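Local coordinates for protein fimbrial subunit type 1 (Actinomyces oris, PDB 3UXF) that forms the major subunit of the fimbriae, the covalently anchored surface fibres of this Gram-positive oral bacterium, at residues A42-H48 with G124-D130; D76-T82 with T114-T120; T62-D66 with N171-Y177. All coordinates share one frame; numbering follows the deposited sequence.

Contact 1: A42-H48 with G124-D130; sequences ATTLTVH and GLASFTD. With CA (calcium ion), chain D.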
loop_
_atom_site.group_PDB
_atom_site.type_symbol
_atom_site.label_atom_id
_atom_site.label_comp_id
_atom_site.label_asym_id
_atom_site.label_seq_id
_atom_site.Cartn_x
_atom_site.Cartn_y
_atom_site.Cartn_z
ATOM N N ALA A 42 28.059 33.943 -10.744
ATOM C CA ALA A 42 28.089 32.500 -10.472
ATOM C C ALA A 42 26.690 32.088 -10.062
ATOM O O ALA A 42 25.979 32.846 -9.396
ATOM C CB ALA A 42 29.080 32.169 -9.348
ATOM N N THR A 43 26.304 30.880 -10.476
ATOM C CA THR A 43 24.982 30.353 -10.119
ATOM C C THR A 43 25.099 28.908 -9.709
ATOM O O THR A 43 26.026 28.213 -10.115
ATOM C CB THR A 43 24.009 30.404 -11.309
ATOM O OG1 THR A 43 24.611 29.810 -12.458
ATOM C CG2 THR A 43 23.555 31.860 -11.627
ATOM N N THR A 44 24.121 28.431 -8.927
ATOM C CA THR A 44 23.967 26.987 -8.721
ATOM C C THR A 44 22.482 26.664 -8.680
ATOM O O THR A 44 21.661 27.542 -8.391
ATOM C CB THR A 44 24.630 26.459 -7.408
ATOM O OG1 THR A 44 24.042 27.109 -6.288
ATOM C CG2 THR A 44 26.166 26.733 -7.388
ATOM N N LEU A 45 22.150 25.406 -8.989
ATOM C CA LEU A 45 20.768 24.935 -8.908
ATOM C C LEU A 45 20.809 23.621 -8.144
ATOM O O LEU A 45 21.474 22.713 -8.591
ATOM C CB LEU A 45 20.203 24.698 -10.304
ATOM C CG LEU A 45 18.834 24.006 -10.282
ATOM C CD1 LEU A 45 17.798 24.829 -9.521
ATOM C CD2 LEU A 45 18.380 23.703 -11.731
ATOM N N THR A 46 20.095 23.521 -7.028
ATOM C CA THR A 46 20.128 22.305 -6.207
ATOM C C THR A 46 18.716 21.752 -6.168
ATOM O O THR A 46 17.802 22.410 -5.676
ATOM C CB THR A 46 20.598 22.625 -4.795
ATOM O OG1 THR A 46 21.930 23.153 -4.868
ATOM C CG2 THR A 46 20.665 21.335 -3.941
ATOM N N VAL A 47 18.527 20.569 -6.742
ATOM C CA VAL A 47 17.203 19.925 -6.771
ATOM C C VAL A 47 17.164 18.879 -5.649
ATOM O O VAL A 47 18.063 18.055 -5.570
ATOM C CB VAL A 47 17.006 19.250 -8.149
ATOM C CG1 VAL A 47 15.584 18.618 -8.295
ATOM C CG2 VAL A 47 17.230 20.279 -9.271
ATOM N N HIS A 48 16.159 18.971 -4.775
ATOM C CA HIS A 48 16.040 18.068 -3.625
ATOM C C HIS A 48 15.009 16.983 -3.974
ATOM O O HIS A 48 13.829 17.293 -4.135
ATOM C CB HIS A 48 15.553 18.857 -2.420
ATOM C CG HIS A 48 16.549 19.854 -1.906
ATOM N ND1 HIS A 48 17.214 19.699 -0.708
ATOM C CD2 HIS A 48 17.002 21.019 -2.438
ATOM C CE1 HIS A 48 18.035 20.718 -0.523
ATOM N NE2 HIS A 48 17.924 21.531 -1.559
ATOM N N GLY A 124 19.963 12.655 -1.841
ATOM C CA GLY A 124 18.858 12.979 -2.730
ATOM C C GLY A 124 19.087 14.281 -3.495
ATOM O O GLY A 124 18.181 14.722 -4.179
ATOM N N LEU A 125 20.274 14.877 -3.378
ATOM C CA LEU A 125 20.516 16.147 -4.083
ATOM C C LEU A 125 21.031 15.991 -5.496
ATOM O O LEU A 125 21.962 15.246 -5.742
ATOM C CB LEU A 125 21.561 16.964 -3.300
ATOM C CG LEU A 125 21.194 17.344 -1.857
ATOM C CD1 LEU A 125 22.237 18.305 -1.289
ATOM C CD2 LEU A 125 19.816 17.987 -1.746
ATOM N N ALA A 126 20.467 16.742 -6.438
ATOM C CA ALA A 126 21.107 16.907 -7.728
ATOM C C ALA A 126 21.652 18.348 -7.739
ATOM O O ALA A 126 20.885 19.315 -7.846
ATOM C CB ALA A 126 20.116 16.715 -8.836
ATOM N N SER A 127 22.961 18.473 -7.538
ATOM C CA SER A 127 23.548 19.789 -7.304
ATOM C C SER A 127 24.229 20.296 -8.536
ATOM O O SER A 127 25.392 19.983 -8.760
ATOM C CB SER A 127 24.567 19.737 -6.165
ATOM O OG SER A 127 23.887 19.435 -4.957
ATOM N N PHE A 128 23.519 21.078 -9.337
ATOM C CA PHE A 128 24.130 21.625 -10.542
ATOM C C PHE A 128 25.025 22.802 -10.179
ATOM O O PHE A 128 24.620 23.683 -9.422
ATOM C CB PHE A 128 23.053 22.071 -11.539
ATOM C CG PHE A 128 22.244 20.929 -12.076
ATOM C CD1 PHE A 128 22.634 20.284 -13.216
ATOM C CD2 PHE A 128 21.131 20.473 -11.377
ATOM C CE1 PHE A 128 21.911 19.207 -13.718
ATOM C CE2 PHE A 128 20.393 19.391 -11.854
ATOM C CZ PHE A 128 20.785 18.748 -13.015
ATOM N N THR A 129 26.251 22.807 -10.707
ATOM C CA THR A 129 27.262 23.740 -10.223
ATOM C C THR A 129 27.294 24.984 -11.084
ATOM O O THR A 129 26.581 25.082 -12.080
ATOM C CB THR A 129 28.677 23.143 -10.341
ATOM O OG1 THR A 129 28.935 22.847 -11.724
ATOM C CG2 THR A 129 28.781 21.837 -9.497
ATOM N N ASP A 130 28.185 25.893 -10.717
ATOM C CA ASP A 130 28.457 27.077 -11.540
ATOM C C ASP A 130 28.991 26.689 -12.925
ATOM O O ASP A 130 28.709 27.364 -13.917
ATOM C CB ASP A 130 29.434 27.972 -10.776
ATOM C CG ASP A 130 29.705 29.300 -11.469
ATOM O OD1 ASP A 130 28.810 29.850 -12.136
ATOM O OD2 ASP A 130 30.829 29.807 -11.317
HETATM CA CA CA D . 28.269 29.600 -14.561
HETATM O O HOH W 1 26.614 31.174 -13.619
HETATM O O HOH W 2 24.272 22.955 -6.666
HETATM O O HOH W 3 24.031 21.862 -3.157
HETATM O O HOH W 4 28.385 31.748 -15.713
HETATM O O HOH W 5 30.679 29.675 -14.709
HETATM O O HOH W 6 28.492 28.911 -16.815
#
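Leu-45 with Phe-128 and Val-47 with Ala-126 are the hydrogen-bonded pairs of an antiparallel ladder in one sheet of the N-terminal beta sandwich, where strand 125-128 lies outermost and strand 44-48 pairs with strand 170-176 on its other side. All four residues both give and take a backbone bond. The shortest, from Phe-128 N to Leu-45 O at 2.7 Å, is also the most bent, at 141° about the hydrogen. A water adds a second donor to Phe-128 O at 2.9 Å and is itself bonded to Thr-46 OG1. That hydroxyl also meets another water 3.0 Å away, through which it is linked to Ser-127 OG. Thr-44 OG1 turns instead to Asn-173 of strand 170-176.

Beyond the ladder Asp-130 chelates a calcium ion through its backbone O at 2.4 Å and its side-chain OD1 at 2.5 Å; four waters and Thr-133 O are further ligands. Thr-43 N donates to the same OD1 over 3.2 Å, approaching from above the carboxylate plane (57° out of it). One calcium water is bonded to Thr-43 OG1, which also has a hydrogen bond to Thr-133 OG1. At the far end, His-48 NE2 is hydrogen-bonded to His-175, and Leu-125 CD2 makes a CH-pi contact over the face of the His-48 imidazole, displaced toward its rim, 3.3 Å from ND1.

Contact 2: D76-T82 with T114-T120; sequences DVEFTIT and TVQKITT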
loop_
_atom_site.group_PDB
_atom_site.type_symbol
_atom_site.label_atom_id
_atom_site.label_comp_id
_atom_site.label_asym_id
_atom_site.label_seq_id
_atom_site.Cartn_x
_atom_site.Cartn_y
_atom_site.Cartn_z
ATOM N N ASP A 76 20.060 7.897 -6.786
ATOM C CA ASP A 76 20.060 7.306 -8.105
ATOM C C ASP A 76 18.964 7.799 -9.037
ATOM O O ASP A 76 18.547 7.080 -9.939
ATOM C CB ASP A 76 20.051 5.757 -8.035
ATOM C CG ASP A 76 20.727 5.136 -9.225
ATOM O OD1 ASP A 76 21.680 5.763 -9.758
ATOM O OD2 ASP A 76 20.289 4.051 -9.670
ATOM N N VAL A 77 18.566 9.059 -8.874
ATOM C CA VAL A 77 17.596 9.667 -9.757
ATOM C C VAL A 77 18.340 10.684 -10.621
ATOM O O VAL A 77 19.070 11.491 -10.084
ATOM C CB VAL A 77 16.524 10.398 -8.955
ATOM C CG1 VAL A 77 15.593 11.124 -9.874
ATOM C CG2 VAL A 77 15.735 9.376 -8.102
ATOM N N GLU A 78 18.152 10.621 -11.925
ATOM C CA GLU A 78 18.841 11.576 -12.812
ATOM C C GLU A 78 17.928 12.749 -13.140
ATOM O O GLU A 78 16.773 12.546 -13.529
ATOM C CB GLU A 78 19.226 10.881 -14.108
ATOM C CG GLU A 78 19.979 11.784 -15.042
ATOM C CD GLU A 78 20.152 11.138 -16.403
ATOM O OE1 GLU A 78 19.240 11.227 -17.252
ATOM O OE2 GLU A 78 21.214 10.507 -16.609
ATOM N N PHE A 79 18.443 13.976 -13.008
ATOM C CA PHE A 79 17.765 15.176 -13.486
ATOM C C PHE A 79 18.529 15.760 -14.637
ATOM O O PHE A 79 19.752 15.754 -14.623
ATOM C CB PHE A 79 17.636 16.223 -12.375
ATOM C CG PHE A 79 16.543 15.891 -11.400
ATOM C CD1 PHE A 79 15.265 16.310 -11.647
ATOM C CD2 PHE A 79 16.805 15.138 -10.270
ATOM C CE1 PHE A 79 14.210 15.985 -10.766
ATOM C CE2 PHE A 79 15.761 14.797 -9.402
ATOM C CZ PHE A 79 14.476 15.268 -9.640
ATOM N N THR A 80 17.793 16.216 -15.631
ATOM C CA THR A 80 18.369 16.948 -16.746
ATOM C C THR A 80 17.855 18.384 -16.688
ATOM O O THR A 80 16.672 18.617 -16.474
ATOM C CB THR A 80 17.964 16.319 -18.057
ATOM O OG1 THR A 80 18.553 15.023 -18.137
ATOM C CG2 THR A 80 18.456 17.174 -19.227
ATOM N N ILE A 81 18.740 19.353 -16.888
ATOM C CA ILE A 81 18.285 20.721 -17.061
ATOM C C ILE A 81 18.541 21.159 -18.497
ATOM O O ILE A 81 19.599 20.849 -19.063
ATOM C CB ILE A 81 18.929 21.682 -16.030
ATOM C CG1 ILE A 81 20.452 21.767 -16.196
ATOM C CG2 ILE A 81 18.604 21.201 -14.625
ATOM C CD1 ILE A 81 21.103 22.838 -15.292
ATOM N N THR A 82 17.586 21.874 -19.086
ATOM C CA THR A 82 17.780 22.376 -20.444
ATOM C C THR A 82 17.606 23.892 -20.444
ATOM O O THR A 82 16.566 24.386 -20.003
ATOM C CB THR A 82 16.763 21.763 -21.401
ATOM O OG1 THR A 82 16.905 20.337 -21.367
ATOM C CG2 THR A 82 16.991 22.281 -22.821
ATOM N N THR A 114 21.445 23.450 -25.070
ATOM C CA THR A 114 22.319 23.479 -23.908
ATOM C C THR A 114 21.721 22.650 -22.769
ATOM O O THR A 114 20.708 23.040 -22.188
ATOM C CB THR A 114 22.524 24.919 -23.441
ATOM O OG1 THR A 114 23.189 25.644 -24.491
ATOM C CG2 THR A 114 23.372 24.983 -22.187
ATOM N N VAL A 115 22.346 21.515 -22.486
ATOM C CA VAL A 115 21.799 20.507 -21.560
ATOM C C VAL A 115 22.860 20.037 -20.547
ATOM O O VAL A 115 24.026 19.921 -20.894
ATOM C CB VAL A 115 21.335 19.281 -22.387
ATOM C CG1 VAL A 115 20.770 18.211 -21.502
ATOM C CG2 VAL A 115 20.313 19.704 -23.417
ATOM N N GLN A 116 22.470 19.791 -19.291
ATOM C CA GLN A 116 23.355 19.202 -18.306
ATOM C C GLN A 116 22.557 18.186 -17.510
ATOM O O GLN A 116 21.338 18.335 -17.381
ATOM C CB GLN A 116 23.873 20.269 -17.338
ATOM C CG GLN A 116 24.972 21.158 -17.951
ATOM C CD GLN A 116 26.233 20.371 -18.296
ATOM O OE1 GLN A 116 26.642 19.434 -17.587
ATOM N NE2 GLN A 116 26.858 20.761 -19.386
ATOM N N LYS A 117 23.242 17.174 -16.985
ATOM C CA LYS A 117 22.601 16.133 -16.190
ATOM C C LYS A 117 23.375 15.837 -14.915
ATOM O O LYS A 117 24.591 15.995 -14.860
ATOM C CB LYS A 117 22.477 14.831 -16.985
ATOM C CG LYS A 117 21.982 14.976 -18.402
ATOM C CD LYS A 117 22.040 13.635 -19.120
ATOM C CE LYS A 117 23.458 13.301 -19.562
ATOM N NZ LYS A 117 24.078 12.225 -18.743
ATOM N N ILE A 118 22.650 15.383 -13.900
ATOM C CA ILE A 118 23.236 14.983 -12.629
ATOM C C ILE A 118 22.371 13.892 -12.011
ATOM O O ILE A 118 21.153 13.908 -12.151
ATOM C CB ILE A 118 23.310 16.149 -11.640
ATOM C CG1 ILE A 118 24.507 17.042 -11.953
ATOM C CG2 ILE A 118 23.421 15.627 -10.220
ATOM C CD1 ILE A 118 25.227 17.526 -10.724
ATOM N N THR A 119 23.007 12.946 -11.328
ATOM C CA THR A 119 22.283 11.870 -10.662
ATOM C C THR A 119 22.424 12.034 -9.157
ATOM O O THR A 119 23.509 12.326 -8.663
ATOM C CB THR A 119 22.796 10.489 -11.090
ATOM O OG1 THR A 119 22.572 10.311 -12.492
ATOM C CG2 THR A 119 22.071 9.396 -10.326
ATOM N N THR A 120 21.329 11.859 -8.423
ATOM C CA THR A 120 21.375 12.082 -6.995
ATOM C C THR A 120 22.133 10.957 -6.294
ATOM O O THR A 120 22.152 9.800 -6.751
ATOM C CB THR A 120 19.961 12.127 -6.382
ATOM O OG1 THR A 120 19.314 10.858 -6.601
ATOM C CG2 THR A 120 19.115 13.237 -7.011
HETATM O O HOH W 7 23.702 10.561 -16.084
#
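Thr-80 and Lys-117 lie alongside each other and point the same way, the hydroxyl OG1 of Thr-80 resting 3.4 Å from CG of the lysine. With Thr-80 OG1 beside the backbone N (chi1 -66°), the methyl CG2 lies anti to that N and reaches Val-115, where it meets CG1 at 3.4 Å, tighter than usual for two carbons. Glu-78 extends obliquely over the lysine chain. Its OE2 forms only a long salt bridge to Lys-117 NZ, 4.0 Å away, and a water bridges the two, donating to OE2 at 2.5 Å and accepting weakly from NZ. The other carboxylate oxygen, OE1, and Thr-80 OG1 are both hydrogen-bonded to Thr-143 OG1.

These residues line the outer side of an antiparallel ladder in the second sheet of the beta sandwich, with strand 114-119 at its margin and strand 136-144 flanking strand 78-84 on the other side. Phe-79 with Ile-118 and Ile-81 with Gln-116 are its hydrogen-bonded pairs. From the opposite side Phe-79, Ile-81 and Ile-118 project into the interior, where they touch residues of strands 44-48 and 125-128. Here Ile-81 and Gln-116 cross at an angle, Ile-81 CG1 lying 3.9 Å from Gln-116 CB. At the end of the ladder Thr-120 stands beside Val-77, its hydroxyl held between its own backbone N and carbonyl carbon (chi1 61°). Thr-120 OG1 thereby accepts from Val-77 N at 3.0 Å, while it also bonds to Val-74 O; Thr-120 O accepts from Asp-76 N at 2.8 Å.

Contact 3: T62-D66 with N171-Y177; sequences TGNED and NYNVHVY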
loop_
_atom_site.group_PDB
_atom_site.type_symbol
_atom_site.label_atom_id
_atom_site.label_comp_id
_atom_site.label_asym_id
_atom_site.label_seq_id
_atom_site.Cartn_x
_atom_site.Cartn_y
_atom_site.Cartn_z
ATOM N N THR A 62 10.069 28.809 -2.601
ATOM C CA THR A 62 10.779 30.075 -2.391
ATOM C C THR A 62 12.113 30.196 -3.104
ATOM O O THR A 62 12.610 31.312 -3.282
ATOM C CB THR A 62 11.064 30.355 -0.898
ATOM O OG1 THR A 62 12.030 29.425 -0.387
ATOM C CG2 THR A 62 9.787 30.266 -0.072
ATOM N N GLY A 63 12.706 29.070 -3.499
ATOM C CA GLY A 63 14.065 29.079 -4.044
ATOM C C GLY A 63 15.164 29.001 -3.000
ATOM O O GLY A 63 16.369 28.867 -3.328
ATOM N N ASN A 64 14.757 29.051 -1.741
ATOM C CA ASN A 64 15.717 28.976 -0.637
ATOM C C ASN A 64 15.760 27.576 -0.061
ATOM O O ASN A 64 14.746 26.881 -0.007
ATOM C CB ASN A 64 15.324 29.941 0.477
ATOM C CG ASN A 64 15.271 31.393 0.004
ATOM O OD1 ASN A 64 16.100 31.817 -0.787
ATOM N ND2 ASN A 64 14.270 32.134 0.460
ATOM N N GLU A 65 16.926 27.170 0.425
ATOM C CA GLU A 65 17.048 25.871 1.071
ATOM C C GLU A 65 16.152 25.829 2.309
ATOM O O GLU A 65 16.071 26.800 3.056
ATOM C CB GLU A 65 18.498 25.594 1.457
ATOM C CG GLU A 65 18.741 24.187 1.971
ATOM C CD GLU A 65 20.206 23.907 2.225
ATOM O OE1 GLU A 65 21.033 24.810 1.995
ATOM O OE2 GLU A 65 20.529 22.782 2.654
ATOM N N ASP A 66 15.481 24.700 2.514
ATOM C CA ASP A 66 14.580 24.518 3.649
ATOM C C ASP A 66 15.013 23.322 4.494
ATOM O O ASP A 66 14.563 22.201 4.273
ATOM C CB ASP A 66 13.148 24.316 3.153
ATOM C CG ASP A 66 12.124 24.386 4.270
ATOM O OD1 ASP A 66 12.525 24.533 5.441
ATOM O OD2 ASP A 66 10.917 24.294 3.970
ATOM N N ASN A 171 18.525 35.862 -5.806
ATOM C CA ASN A 171 19.158 34.651 -5.297
ATOM C C ASN A 171 19.723 33.828 -6.447
ATOM O O ASN A 171 18.975 33.320 -7.273
ATOM C CB ASN A 171 18.159 33.828 -4.484
ATOM C CG ASN A 171 18.712 32.478 -4.070
ATOM O OD1 ASN A 171 19.920 32.296 -3.968
ATOM N ND2 ASN A 171 17.821 31.526 -3.830
ATOM N N TYR A 172 21.046 33.717 -6.504
ATOM C CA TYR A 172 21.710 33.012 -7.595
ATOM C C TYR A 172 21.994 31.545 -7.279
ATOM O O TYR A 172 22.481 30.809 -8.128
ATOM C CB TYR A 172 23.012 33.720 -7.979
ATOM C CG TYR A 172 22.822 35.099 -8.571
ATOM C CD1 TYR A 172 22.790 35.287 -9.942
ATOM C CD2 TYR A 172 22.684 36.213 -7.756
ATOM C CE1 TYR A 172 22.621 36.542 -10.487
ATOM C CE2 TYR A 172 22.514 37.474 -8.296
ATOM C CZ TYR A 172 22.484 37.630 -9.662
ATOM O OH TYR A 172 22.316 38.879 -10.206
ATOM N N ASN A 173 21.698 31.131 -6.055
ATOM C CA ASN A 173 21.900 29.749 -5.641
ATOM C C ASN A 173 20.548 29.181 -5.263
ATOM O O ASN A 173 20.141 29.230 -4.107
ATOM C CB ASN A 173 22.872 29.687 -4.468
ATOM C CG ASN A 173 24.230 30.259 -4.814
ATOM O OD1 ASN A 173 24.607 31.324 -4.337
ATOM N ND2 ASN A 173 24.966 29.557 -5.660
ATOM N N VAL A 174 19.830 28.710 -6.272
ATOM C CA VAL A 174 18.451 28.297 -6.110
ATOM C C VAL A 174 18.291 26.846 -5.682
ATOM O O VAL A 174 18.968 25.957 -6.188
ATOM C CB VAL A 174 17.654 28.553 -7.403
ATOM C CG1 VAL A 174 16.223 28.082 -7.254
ATOM C CG2 VAL A 174 17.702 30.029 -7.761
ATOM N N HIS A 175 17.382 26.630 -4.740
ATOM C CA HIS A 175 17.059 25.300 -4.258
ATOM C C HIS A 175 15.611 25.018 -4.607
ATOM O O HIS A 175 14.737 25.836 -4.348
ATOM C CB HIS A 175 17.251 25.213 -2.747
ATOM C CG HIS A 175 18.684 25.211 -2.325
ATOM N ND1 HIS A 175 19.326 24.078 -1.880
ATOM C CD2 HIS A 175 19.604 26.203 -2.289
ATOM C CE1 HIS A 175 20.579 24.371 -1.586
ATOM N NE2 HIS A 175 20.774 25.655 -1.826
ATOM N N VAL A 176 15.360 23.862 -5.205
ATOM C CA VAL A 176 14.003 23.497 -5.576
ATOM C C VAL A 176 13.631 22.121 -5.037
ATOM O O VAL A 176 14.452 21.209 -5.009
ATOM C CB VAL A 176 13.798 23.541 -7.105
ATOM C CG1 VAL A 176 13.829 24.976 -7.601
ATOM C CG2 VAL A 176 14.854 22.713 -7.808
ATOM N N TYR A 177 12.383 21.994 -4.601
ATOM C CA TYR A 177 11.854 20.738 -4.086
ATOM C C TYR A 177 10.692 20.324 -4.974
ATOM O O TYR A 177 9.547 20.689 -4.720
ATOM C CB TYR A 177 11.383 20.907 -2.640
ATOM C CG TYR A 177 12.477 21.327 -1.684
ATOM C CD1 TYR A 177 13.071 20.408 -0.831
ATOM C CD2 TYR A 177 12.917 22.640 -1.639
ATOM C CE1 TYR A 177 14.070 20.787 0.040
ATOM C CE2 TYR A 177 13.915 23.028 -0.772
ATOM C CZ TYR A 177 14.487 22.099 0.067
ATOM O OH TYR A 177 15.484 22.481 0.930
HETATM O O HOH W 8 15.175 32.550 -3.269
HETATM O O HOH W 9 12.271 26.237 -3.255
HETATM O O HOH W 10 16.562 20.643 2.512
#
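Glu-65 carries CG anti to its backbone N (chi1 -172°) and runs out fully extended, while His-175 keeps its ring beside its own backbone N (chi1 -72°); together these torsions lay the glutamate along the imidazole. Glu-65 CB sits over the centre of the His-175 ring face, 3.7 Å from the centroid, in a CH-pi contact. Farther out, Glu-65 OE1 comes to 3.6 Å from His-175 CE1, with the carboxylate and ring planes only 12° apart.

Gly-63 O accepts from His-175 N at 2.8 Å, the donor standing well above the carbonyl plane. The loop 62-66 thus lies along the edge of strand 170-176 turned away from strand 44-48, beyond the stretch where strand 161-162 pairs with it in the N-terminal beta sandwich. A water bridges the same residues, accepting from Gly-63 N and donating to His-175 O. An ST turn at Thr-62 and an Asx turn at Asn-171 shape the two segments, and a second water links them: it donates to Thr-62 O and Asn-64 OD1 and accepts from Asn-171 ND2 at 2.9 Å. Asn-64 ND2 is hydrogen-bonded to Asn-163 OD1. At the other end Tyr-177 OH takes a nearly straight bond of 2.7 Å from Asp-66 N and shares a further water with Asp-66 O.

The Tyr-177 ring also stacks on that of His-48, which already engages His-175 ND1. With Glu-65 OE1 so near the imidazole, the carboxylate would probably favour a positive charge on His-175.

From the N terminus the chain lays down strand 44-48, passes through the loop 62-66, and enters strand 78-84. Contact 2 closes the first and shortest loop when strand 114-119 returns beside strand 78-84. The next strand, 125-128, then comes back to strand 44-48 and closes contact 1, inside which contact 2 is nested. Contact 3 closes last, as strand 170-176 reaches the loop 62-66; it encloses contact 2 but crosses contact 1. Contacts 1 and 2 belong to opposite sheets of the sandwich and touch in its interior, Phe-128 on Ile-81 and Ala-126 on Ile-118. Contacts 1 and 3 share a sheet through strands 44-48 and 170-176, whereas contacts 2 and 3 do not touch.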